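Local coordinates for protein argonaute (Methanocaldococcus jannaschii, PDB 5G5S) that uses short single-stranded DNA guides to bind complementary target DNA and slice it, and may thereby defend the cell against invading genetic elements, at residues V136-E141 and F157-S162; A161-H166 and C255-Y260. All coordinates share one frame; numbering follows the deposited sequence.

Contact 1: residues V136-E141 and F157-S162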
ATOM      1  N   VAL A 136     -12.763 -19.662  -4.242  1.00 93.16           N
ATOM      2  CA  VAL A 136     -11.898 -19.440  -3.086  1.00 89.98           C
ATOM      3  C   VAL A 136     -10.948 -20.618  -2.858  1.00 92.86           C
ATOM      4  O   VAL A 136     -11.388 -21.769  -2.808  1.00 95.01           O
ATOM      5  CB  VAL A 136     -12.670 -18.973  -1.815  1.00 93.33           C
ATOM      6  CG1 VAL A 136     -13.720 -19.991  -1.364  1.00 95.97           C
ATOM      7  CG2 VAL A 136     -11.723 -18.606  -0.674  1.00 90.43           C
ATOM      8  N   GLU A 137      -9.638 -20.318  -2.764  1.00 85.64           N
ATOM      9  CA  GLU A 137      -8.565 -21.292  -2.551  1.00 84.99           C
ATOM     10  C   GLU A 137      -7.802 -20.950  -1.258  1.00 86.48           C
ATOM     11  O   GLU A 137      -7.568 -19.778  -0.970  1.00 84.38           O
ATOM     12  CB  GLU A 137      -7.590 -21.321  -3.748  1.00 86.40           C
ATOM     13  CG  GLU A 137      -8.230 -21.270  -5.130  1.00 99.68           C
ATOM     14  CD  GLU A 137      -7.954 -19.995  -5.911  1.00123.44           C
ATOM     15  OE1 GLU A 137      -6.821 -19.848  -6.422  1.00130.84           O
ATOM     16  OE2 GLU A 137      -8.872 -19.151  -6.025  1.00107.67           O
ATOM     17  N   SER A 138      -7.418 -21.963  -0.485  1.00 83.44           N
ATOM     18  CA  SER A 138      -6.684 -21.761   0.761  1.00 81.33           C
ATOM     19  C   SER A 138      -5.258 -22.239   0.650  1.00 86.31           C
ATOM     20  O   SER A 138      -4.990 -23.239  -0.023  1.00 87.99           O
ATOM     21  CB  SER A 138      -7.372 -22.481   1.911  1.00 85.97           C
ATOM     22  OG  SER A 138      -8.584 -21.836   2.256  1.00 96.68           O
ATOM     23  N   TYR A 139      -4.341 -21.528   1.326  1.00 81.41           N
ATOM     24  CA  TYR A 139      -2.926 -21.866   1.361  1.00 81.06           C
ATOM     25  C   TYR A 139      -2.217 -21.379   2.613  1.00 80.39           C
ATOM     26  O   TYR A 139      -2.662 -20.438   3.266  1.00 76.72           O
ATOM     27  CB  TYR A 139      -2.197 -21.392   0.086  1.00 83.25           C
ATOM     28  CG  TYR A 139      -1.932 -19.906   0.011  1.00 85.10           C
ATOM     29  CD1 TYR A 139      -0.749 -19.363   0.506  1.00 84.79           C
ATOM     30  CD2 TYR A 139      -2.830 -19.048  -0.622  1.00 87.85           C
ATOM     31  CE1 TYR A 139      -0.482 -17.998   0.414  1.00 84.36           C
ATOM     32  CE2 TYR A 139      -2.567 -17.682  -0.735  1.00 88.64           C
ATOM     33  CZ  TYR A 139      -1.391 -17.163  -0.212  1.00 97.52           C
ATOM     34  OH  TYR A 139      -1.110 -15.823  -0.292  1.00104.35           O
ATOM     35  N   CYS A 140      -1.088 -22.020   2.923  1.00 78.60           N
ATOM     36  CA  CYS A 140      -0.213 -21.662   4.023  1.00 77.56           C
ATOM     37  C   CYS A 140       1.005 -20.979   3.461  1.00 77.20           C
ATOM     38  O   CYS A 140       1.498 -21.360   2.399  1.00 78.14           O
ATOM     39  CB  CYS A 140       0.189 -22.893   4.832  1.00 81.05           C
ATOM     40  SG  CYS A 140      -1.138 -23.589   5.838  1.00 88.07           S
ATOM     41  N   GLU A 141       1.488 -19.968   4.168  1.00 69.57           N
ATOM     42  CA  GLU A 141       2.750 -19.315   3.862  1.00 66.47           C
ATOM     43  C   GLU A 141       3.608 -19.409   5.109  1.00 68.10           C
ATOM     44  O   GLU A 141       3.092 -19.325   6.232  1.00 67.26           O
ATOM     45  CB  GLU A 141       2.641 -17.893   3.296  1.00 65.86           C
ATOM     46  CG  GLU A 141       1.406 -17.096   3.670  1.00 79.74           C
ATOM     47  CD  GLU A 141       1.501 -15.632   3.297  1.00 93.08           C
ATOM     48  OE1 GLU A 141       1.802 -15.332   2.118  1.00 85.97           O
ATOM     49  OE2 GLU A 141       1.280 -14.782   4.189  1.00 84.17           O
ATOM     50  N   PHE A 157      -2.105 -18.533   7.371  1.00 74.59           N
ATOM     51  CA  PHE A 157      -3.117 -19.216   6.577  1.00 75.50           C
ATOM     52  C   PHE A 157      -3.880 -18.153   5.793  1.00 78.01           C
ATOM     53  O   PHE A 157      -4.456 -17.234   6.383  1.00 75.24           O
ATOM     54  CB  PHE A 157      -4.021 -20.077   7.475  1.00 79.30           C
ATOM     55  CG  PHE A 157      -5.083 -20.888   6.778  1.00 83.11           C
ATOM     56  CD1 PHE A 157      -4.744 -21.827   5.810  1.00 87.32           C
ATOM     57  CD2 PHE A 157      -6.423 -20.753   7.127  1.00 86.09           C
ATOM     58  CE1 PHE A 157      -5.733 -22.579   5.168  1.00 90.06           C
ATOM     59  CE2 PHE A 157      -7.406 -21.532   6.508  1.00 90.19           C
ATOM     60  CZ  PHE A 157      -7.056 -22.432   5.526  1.00 89.24           C
ATOM     61  N   ARG A 158      -3.811 -18.233   4.460  1.00 76.56           N
ATOM     62  CA  ARG A 158      -4.438 -17.232   3.600  1.00 76.54           C
ATOM     63  C   ARG A 158      -5.489 -17.774   2.658  1.00 81.53           C
ATOM     64  O   ARG A 158      -5.425 -18.928   2.238  1.00 81.74           O
ATOM     65  CB  ARG A 158      -3.375 -16.443   2.829  1.00 77.29           C
ATOM     66  CG  ARG A 158      -3.647 -14.957   2.835  1.00 88.96           C
ATOM     67  CD  ARG A 158      -2.503 -14.196   3.461  1.00 91.07           C
ATOM     68  NE  ARG A 158      -1.543 -13.745   2.457  1.00 92.95           N
ATOM     69  CZ  ARG A 158      -1.606 -12.573   1.830  1.00103.24           C
ATOM     70  NH1 ARG A 158      -2.598 -11.727   2.084  1.00 80.52           N
ATOM     71  NH2 ARG A 158      -0.682 -12.241   0.937  1.00 93.27           N
ATOM     72  N   HIS A 159      -6.467 -16.920   2.331  1.00 79.31           N
ATOM     73  CA  HIS A 159      -7.539 -17.236   1.402  1.00 81.09           C
ATOM     74  C   HIS A 159      -7.419 -16.347   0.187  1.00 85.00           C
ATOM     75  O   HIS A 159      -7.389 -15.123   0.308  1.00 82.54           O
ATOM     76  CB  HIS A 159      -8.916 -17.107   2.061  1.00 83.01           C
ATOM     77  CG  HIS A 159      -9.100 -18.023   3.228  1.00 87.24           C
ATOM     78  ND1 HIS A 159      -9.512 -19.333   3.061  1.00 91.10           N
ATOM     79  CD2 HIS A 159      -8.888 -17.795   4.543  1.00 88.35           C
ATOM     80  CE1 HIS A 159      -9.565 -19.849   4.276  1.00 91.18           C
ATOM     81  NE2 HIS A 159      -9.190 -18.966   5.201  1.00 89.88           N
ATOM     82  N   THR A 160      -7.272 -16.980  -0.979  1.00 84.56           N
ATOM     83  CA  THR A 160      -7.164 -16.319  -2.275  1.00 84.75           C
ATOM     84  C   THR A 160      -8.424 -16.581  -3.074  1.00 90.35           C
ATOM     85  O   THR A 160      -8.784 -17.732  -3.307  1.00 92.29           O
ATOM     86  CB  THR A 160      -5.824 -16.639  -2.982  1.00 96.55           C
ATOM     87  OG1 THR A 160      -5.807 -16.009  -4.260  1.00101.52           O
ATOM     88  CG2 THR A 160      -5.555 -18.139  -3.136  1.00 98.18           C
ATOM     89  N   ALA A 161      -9.140 -15.513  -3.416  1.00 81.18           N
ATOM     90  CA  ALA A 161     -10.374 -15.599  -4.184  1.00 78.31           C
ATOM     91  C   ALA A 161     -10.172 -15.098  -5.606  1.00 80.19           C
ATOM     92  O   ALA A 161      -9.418 -14.145  -5.842  1.00 80.60           O
ATOM     93  CB  ALA A 161     -11.488 -14.821  -3.505  1.00 79.34           C
ATOM     94  N   SER A 162     -10.826 -15.766  -6.555  1.00 74.15           N
ATOM     95  CA  SER A 162     -10.759 -15.398  -7.961  1.00 72.36           C
ATOM     96  C   SER A 162     -12.148 -15.219  -8.577  1.00 74.42           C
ATOM     97  O   SER A 162     -13.049 -16.044  -8.361  1.00 72.70           O
ATOM     98  CB  SER A 162      -9.906 -16.381  -8.760  1.00 73.53           C
ATOM     99  OG  SER A 162     -10.240 -17.727  -8.475  1.00 81.73           O
TER
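The amide of E137 donates to the carbonyl oxygen of T160 over 2.8 Å (N to O), and T160 N returns a bond to E137 O. A second reciprocal couple, between Y139 and R158, continues the antiparallel ladder. S138 and H159 form the non-hydrogen-bonded pair between them, and V136-A161 and C140-F157 are pairs of the same kind at either end.

On the side of the sheet that carries E137, Y139, R158 and T160, the Y139 ring is swung between its own backbone N and carbonyl carbon (chi1 75°), which lays it over R158. CB of R158 makes a CH-pi contact 4.0 Å from the ring centroid, while T160 CG2 meets the ring edge, 3.8 Å from Y139 CD2. Beyond the ring, R158 NE forms a long salt bridge of 3.5 Å with E141 OE2, carboxylate and guanidinium planes 45° apart. Stronger partners hold both ends: D262 takes R158 NH1, and N156 bonds to E141 OE2.

The other side carries S138, H159 and F157. S138 CB rests 3.6 Å from F157 CE1 and CZ, and its OG sits 2.8 Å from H159 ND1. W276 meets the H159 ring edge-to-face and Y275 also meets it, so the imidazole that contacts guide DNA is packed among aromatic rings.

The two segments are the arms of the hairpin 134-147/150-163. Helices 280-293 and 114-122 pack against C140 and F157, and strand 255-260 continues the sheet beside 157-162, its Y260 and V258 reaching Y139 and T160.

Contact 2: residues A161-H166 and C255-Y260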
ATOM      1  N   ALA A 161      -9.140 -15.513  -3.416  1.00 81.18           N
ATOM      2  CA  ALA A 161     -10.374 -15.599  -4.184  1.00 78.31           C
ATOM      3  C   ALA A 161     -10.172 -15.098  -5.606  1.00 80.19           C
ATOM      4  O   ALA A 161      -9.418 -14.145  -5.842  1.00 80.60           O
ATOM      5  CB  ALA A 161     -11.488 -14.821  -3.505  1.00 79.34           C
ATOM      6  N   SER A 162     -10.826 -15.766  -6.555  1.00 74.15           N
ATOM      7  CA  SER A 162     -10.759 -15.398  -7.961  1.00 72.36           C
ATOM      8  C   SER A 162     -12.148 -15.219  -8.577  1.00 74.42           C
ATOM      9  O   SER A 162     -13.049 -16.044  -8.361  1.00 72.70           O
ATOM     10  CB  SER A 162      -9.906 -16.381  -8.760  1.00 73.53           C
ATOM     11  OG  SER A 162     -10.240 -17.727  -8.475  1.00 81.73           O
ATOM     12  N   ILE A 163     -12.324 -14.115  -9.317  1.00 71.15           N
ATOM     13  CA  ILE A 163     -13.577 -13.822 -10.014  1.00 70.43           C
ATOM     14  C   ILE A 163     -13.591 -14.723 -11.245  1.00 75.08           C
ATOM     15  O   ILE A 163     -12.692 -14.639 -12.081  1.00 74.54           O
ATOM     16  CB  ILE A 163     -13.723 -12.319 -10.363  1.00 73.26           C
ATOM     17  CG1 ILE A 163     -13.372 -11.394  -9.153  1.00 74.69           C
ATOM     18  CG2 ILE A 163     -15.091 -12.028 -10.984  1.00 72.35           C
ATOM     19  CD1 ILE A 163     -14.535 -10.750  -8.335  1.00 84.45           C
ATOM     20  N   THR A 164     -14.559 -15.648 -11.294  1.00 74.07           N
ATOM     21  CA  THR A 164     -14.701 -16.635 -12.371  1.00 75.10           C
ATOM     22  C   THR A 164     -15.119 -15.997 -13.707  1.00 79.26           C
ATOM     23  O   THR A 164     -14.669 -16.440 -14.771  1.00 78.27           O
ATOM     24  CB  THR A 164     -15.538 -17.832 -11.907  1.00 85.11           C
ATOM     25  OG1 THR A 164     -16.789 -17.361 -11.404  1.00 82.97           O
ATOM     26  CG2 THR A 164     -14.819 -18.656 -10.832  1.00 84.18           C
ATOM     27  N   LYS A 165     -15.940 -14.930 -13.638  1.00 76.91           N
ATOM     28  CA  LYS A 165     -16.336 -14.125 -14.798  1.00 78.34           C
ATOM     29  C   LYS A 165     -15.080 -13.318 -15.140  1.00 83.08           C
ATOM     30  O   LYS A 165     -14.485 -12.719 -14.237  1.00 83.94           O
ATOM     31  CB  LYS A 165     -17.504 -13.174 -14.436  1.00 81.33           C
ATOM     32  CG  LYS A 165     -18.059 -12.374 -15.621  1.00 91.52           C
ATOM     33  CD  LYS A 165     -18.835 -11.137 -15.175  1.00 97.47           C
ATOM     34  CE  LYS A 165     -20.299 -11.397 -14.908  1.00112.42           C
ATOM     35  NZ  LYS A 165     -20.980 -10.195 -14.363  1.00121.89           N
ATOM     36  N   HIS A 166     -14.646 -13.343 -16.412  1.00 79.29           N
ATOM     37  CA  HIS A 166     -13.433 -12.643 -16.844  1.00 79.43           C
ATOM     38  C   HIS A 166     -13.451 -11.121 -16.645  1.00 79.39           C
ATOM     39  O   HIS A 166     -14.517 -10.515 -16.531  1.00 77.85           O
ATOM     40  CB  HIS A 166     -13.086 -12.998 -18.276  1.00 82.44           C
ATOM     41  CG  HIS A 166     -14.049 -12.434 -19.256  1.00 87.78           C
ATOM     42  ND1 HIS A 166     -15.122 -13.176 -19.709  1.00 90.56           N
ATOM     43  CD2 HIS A 166     -14.093 -11.206 -19.817  1.00 91.48           C
ATOM     44  CE1 HIS A 166     -15.751 -12.400 -20.570  1.00 91.95           C
ATOM     45  NE2 HIS A 166     -15.180 -11.195 -20.651  1.00 92.83           N
ATOM     46  N   CYS A 255      -8.245 -12.525 -19.027  1.00 78.72           N
ATOM     47  CA  CYS A 255      -7.740 -12.477 -17.654  1.00 77.94           C
ATOM     48  C   CYS A 255      -8.839 -12.553 -16.588  1.00 77.33           C
ATOM     49  O   CYS A 255     -10.007 -12.258 -16.869  1.00 74.79           O
ATOM     50  CB  CYS A 255      -6.856 -11.245 -17.448  1.00 79.91           C
ATOM     51  SG  CYS A 255      -5.832 -10.807 -18.882  1.00 87.14           S
ATOM     52  N   ASN A 256      -8.436 -12.912 -15.347  1.00 72.37           N
ATOM     53  CA  ASN A 256      -9.308 -12.985 -14.170  1.00 70.41           C
ATOM     54  C   ASN A 256      -8.714 -12.279 -12.975  1.00 72.16           C
ATOM     55  O   ASN A 256      -7.531 -12.456 -12.686  1.00 72.01           O
ATOM     56  CB  ASN A 256      -9.595 -14.418 -13.785  1.00 69.20           C
ATOM     57  CG  ASN A 256     -10.358 -15.156 -14.829  1.00 76.87           C
ATOM     58  OD1 ASN A 256      -9.789 -15.628 -15.809  1.00 65.93           O
ATOM     59  ND2 ASN A 256     -11.667 -15.230 -14.648  1.00 71.34           N
ATOM     60  N   LEU A 257      -9.555 -11.532 -12.240  1.00 67.41           N
ATOM     61  CA  LEU A 257      -9.166 -10.828 -11.022  1.00 66.81           C
ATOM     62  C   LEU A 257      -8.900 -11.812  -9.897  1.00 69.03           C
ATOM     63  O   LEU A 257      -9.630 -12.788  -9.749  1.00 66.97           O
ATOM     64  CB  LEU A 257     -10.240  -9.835 -10.585  1.00 67.33           C
ATOM     65  CG  LEU A 257     -10.322  -8.553 -11.375  1.00 72.77           C
ATOM     66  CD1 LEU A 257     -11.684  -7.969 -11.255  1.00 73.76           C
ATOM     67  CD2 LEU A 257      -9.262  -7.543 -10.928  1.00 77.34           C
ATOM     68  N   VAL A 258      -7.814 -11.582  -9.152  1.00 67.14           N
ATOM     69  CA  VAL A 258      -7.405 -12.416  -8.017  1.00 68.55           C
ATOM     70  C   VAL A 258      -7.083 -11.496  -6.842  1.00 74.81           C
ATOM     71  O   VAL A 258      -6.406 -10.485  -7.008  1.00 74.94           O
ATOM     72  CB  VAL A 258      -6.259 -13.417  -8.359  1.00 72.97           C
ATOM     73  CG1 VAL A 258      -5.714 -14.102  -7.107  1.00 75.43           C
ATOM     74  CG2 VAL A 258      -6.737 -14.477  -9.334  1.00 71.51           C
ATOM     75  N   PHE A 259      -7.608 -11.819  -5.670  1.00 74.56           N
ATOM     76  CA  PHE A 259      -7.378 -11.017  -4.473  1.00 78.24           C
ATOM     77  C   PHE A 259      -7.383 -11.879  -3.219  1.00 84.65           C
ATOM     78  O   PHE A 259      -7.856 -13.019  -3.246  1.00 81.50           O
ATOM     79  CB  PHE A 259      -8.435  -9.889  -4.358  1.00 81.23           C
ATOM     80  CG  PHE A 259      -9.867 -10.378  -4.373  1.00 82.51           C
ATOM     81  CD1 PHE A 259     -10.515 -10.717  -3.190  1.00 86.19           C
ATOM     82  CD2 PHE A 259     -10.563 -10.509  -5.570  1.00 84.09           C
ATOM     83  CE1 PHE A 259     -11.827 -11.190  -3.206  1.00 89.05           C
ATOM     84  CE2 PHE A 259     -11.872 -10.995  -5.584  1.00 85.26           C
ATOM     85  CZ  PHE A 259     -12.495 -11.328  -4.401  1.00 85.64           C
ATOM     86  N   TYR A 260      -6.909 -11.298  -2.105  1.00 86.96           N
ATOM     87  CA  TYR A 260      -6.913 -11.947  -0.799  1.00 89.19           C
ATOM     88  C   TYR A 260      -8.121 -11.453  -0.037  1.00 94.12           C
ATOM     89  O   TYR A 260      -8.455 -10.266  -0.122  1.00 95.04           O
ATOM     90  CB  TYR A 260      -5.609 -11.673  -0.033  1.00 94.17           C
ATOM     91  CG  TYR A 260      -4.381 -12.095  -0.806  1.00 96.67           C
ATOM     92  CD1 TYR A 260      -4.028 -13.435  -0.915  1.00 97.86           C
ATOM     93  CD2 TYR A 260      -3.598 -11.158  -1.472  1.00 99.14           C
ATOM     94  CE1 TYR A 260      -2.928 -13.835  -1.673  1.00 99.41           C
ATOM     95  CE2 TYR A 260      -2.485 -11.542  -2.219  1.00100.47           C
ATOM     96  CZ  TYR A 260      -2.154 -12.884  -2.318  1.00108.92           C
ATOM     97  OH  TYR A 260      -1.058 -13.269  -3.055  1.00112.59           O
TER
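The methyl group of A161 lies over the rim of the F259 ring, CB 3.7 Å from both CE1 and CZ and 30° off the ring normal, an off-centre CH-pi contact. A chi1 of 56° turns the F259 ring in over its own backbone, so that it lies alongside A161. I163 closes on the ring edge: its CD1 is 3.8 Å from F259 CE2, and its CG1 packs at the same distance from L257 CB, the two aliphatic chains running side by side.

Beneath this apolar group the backbones pair in antiparallel fashion. A161 and F259 exchange two hydrogen bonds, and I163 N reaches L257 O at 3.0 Å. Between these bonds, S162 and V258 form a non-hydrogen-bonded pair, their side chains touching on the side away from F259.

Beyond I163 N, a side chain supplies the next bonds. N256 ND2 donates to I163 O across 2.8 Å, in the carbonyl plane and close to its own amide plane, and gives a weak second bond to T164 O. The asparagine thus ties down the chain as it turns toward H166, at the N-cap position of helix 167-170.

In the chain between the two segments come Y196 and residues 215-220, which bind the guide's 3' end. Pairing of the flanking strands probably closes the PAZ fold, the SH3-like beta-barrel module found in Argonaute and Dicer proteins.

How the contacts relate
Contacts 1 and 2 lie side by side in one antiparallel sheet, with strand 150-163 as the shared middle strand and A161 and S162 common to both. Contact 1 joins chain neighbours in a hairpin and is largely a surface contact; polar and charged groups mix with rings there, and guide-contacting H159 is among them. Contact 2 brings together segments separated by 88 intervening residues and is more buried; alkyl and phenyl packing dominates, with one asparagine as its polar tie. The two meet where R158 of contact 1 makes a cation-pi interaction with Y260, and where T160 packs on V258, so the strand pairing runs on, across strand 150-163, to strand 255-260.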